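Local coordinates for putative DNA-binding protein (PDB 2OBP), which probably binds DNA, although its exact role is not established, at residues A[22-26]-A[88-92]. Residues are numbered along the deposited sequence; the frame is centred on the assembly and turned at random.
Sequences LLVLR and AAQLF
Leu-23 lies against the ring of Phe-92 where the first and last helices of a small winged-helix domain meet. The order of helices 16-28, 39-46 and 50-62, followed by the hairpin of strands 66-70 and 76-80, fits that fold. Helix 82-91 then returns to pack on the first helix.

The tight part is apolar. Leu-23 CD2 sits over one face of the Phe-92 ring in a CH-pi contact. Leu-23 CD2 lies 3.7 Å from the centroid of the Phe-92 ring and 17° off the ring normal. The two side chains cross at about a right angle. On the opposite face lies CG of Leu-91, so the ring is held between two leucines. Phe-92 is the first residue past the helix to leave helical geometry. Its CG stands anti to its own carbonyl carbon (chi1 -57°), which turns the ring back toward helix 16-28. Leu-22 adds its CB, 4.0 Å from Phe-92 CE2. The loose part is Leu-22 CD1 against Leu-91 CD2, 4.4 Å apart. Leu-22 and Ala-88 both also touch Leu-80 of strand 76-80.

The other side is polar and water-lined. Arg-26 reaches, extended from CG to NE, across the last turn of helix 82-91. Arg-26 CB and CD pass the methyl of Ala-88, each at 4.0 Å from Ala-88 CB. One face of the guanidinium is backed by the CA and the methyl of Ala-89. Arg-26 NH1 is 3.6 Å from Ala-89 CA. Arg-26 NE stays 3.7 Å from Phe-92 O, without a direct bond. A water bridges them instead: at the guanidinium edge and in its plane, it accepts from Arg-26 NE at 2.9 Å and donates only weakly to Phe-92 O at 3.4 Å.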
# COMPACT_ATOMS: atom_id res chain seq x y z
N LEU A 22 -3.90 1.31 3.33
CA LEU A 22 -3.55 0.24 4.26
C LEU A 22 -4.46 -0.98 4.14
O LEU A 22 -3.98 -2.11 4.13
CB LEU A 22 -3.59 0.76 5.72
CG LEU A 22 -2.39 1.62 6.14
CD1 LEU A 22 -2.71 2.23 7.54
CD2 LEU A 22 -1.15 0.81 6.24
N LEU A 23 -5.76 -0.74 4.02
CA LEU A 23 -6.72 -1.83 3.81
C LEU A 23 -6.49 -2.60 2.52
O LEU A 23 -6.55 -3.83 2.52
CB LEU A 23 -8.14 -1.28 3.85
CG LEU A 23 -8.69 -0.97 5.22
CD1 LEU A 23 -9.98 -0.20 5.01
CD2 LEU A 23 -8.93 -2.28 5.97
N VAL A 24 -6.24 -1.89 1.42
CA VAL A 24 -6.00 -2.55 0.14
C VAL A 24 -4.70 -3.37 0.19
O VAL A 24 -4.67 -4.51 -0.27
CB VAL A 24 -5.96 -1.52 -1.00
CG1 VAL A 24 -5.41 -2.11 -2.26
CG2 VAL A 24 -7.35 -0.95 -1.22
N LEU A 25 -3.64 -2.81 0.77
CA LEU A 25 -2.36 -3.51 0.86
C LEU A 25 -2.45 -4.74 1.78
O LEU A 25 -1.85 -5.77 1.51
CB LEU A 25 -1.21 -2.58 1.30
CG LEU A 25 -0.83 -1.51 0.25
CD1 LEU A 25 0.27 -0.61 0.81
CD2 LEU A 25 -0.48 -2.12 -1.12
N ARG A 26 -3.22 -4.65 2.85
CA ARG A 26 -3.44 -5.80 3.67
C ARG A 26 -4.12 -6.95 2.90
O ARG A 26 -3.69 -8.10 3.00
CB ARG A 26 -4.26 -5.42 4.91
CG ARG A 26 -4.88 -6.64 5.63
CD ARG A 26 -5.40 -6.24 6.95
NE ARG A 26 -6.22 -7.26 7.64
CZ ARG A 26 -5.78 -8.47 8.01
NH1 ARG A 26 -4.53 -8.89 7.78
NH2 ARG A 26 -6.61 -9.29 8.64
N ALA A 88 -1.22 -4.06 10.34
CA ALA A 88 -2.49 -3.98 9.64
C ALA A 88 -3.51 -5.03 10.10
O ALA A 88 -4.70 -4.73 10.23
CB ALA A 88 -2.25 -4.07 8.13
N ALA A 89 -3.02 -6.22 10.41
CA ALA A 89 -3.84 -7.31 10.95
C ALA A 89 -4.48 -6.98 12.32
O ALA A 89 -5.55 -7.48 12.67
CB ALA A 89 -2.99 -8.59 11.07
N GLN A 90 -3.78 -6.17 13.10
CA GLN A 90 -4.24 -5.75 14.39
C GLN A 90 -5.13 -4.51 14.31
O GLN A 90 -6.11 -4.37 15.03
CB GLN A 90 -3.02 -5.49 15.30
CG GLN A 90 -2.17 -6.75 15.50
CD GLN A 90 -0.65 -6.47 15.66
OE1 GLN A 90 -0.14 -5.32 15.51
NE2 GLN A 90 0.10 -7.57 15.98
N LEU A 91 -4.74 -3.57 13.46
CA LEU A 91 -5.45 -2.31 13.34
C LEU A 91 -6.86 -2.58 12.76
O LEU A 91 -7.82 -1.92 13.12
CB LEU A 91 -4.65 -1.39 12.43
CG LEU A 91 -5.04 0.07 12.31
CD1 LEU A 91 -5.21 0.73 13.69
CD2 LEU A 91 -3.95 0.75 11.46
N PHE A 92 -6.96 -3.56 11.85
CA PHE A 92 -8.22 -3.91 11.18
C PHE A 92 -8.48 -5.39 11.46
O PHE A 92 -8.27 -6.23 10.60
CB PHE A 92 -8.09 -3.65 9.67
CG PHE A 92 -7.71 -2.22 9.33
CD1 PHE A 92 -8.60 -1.18 9.55
CD2 PHE A 92 -6.46 -1.93 8.82
CE1 PHE A 92 -8.24 0.13 9.25
CE2 PHE A 92 -6.09 -0.61 8.53
CZ PHE A 92 -6.98 0.41 8.74
O HOH W 1 -8.83 -6.12 7.27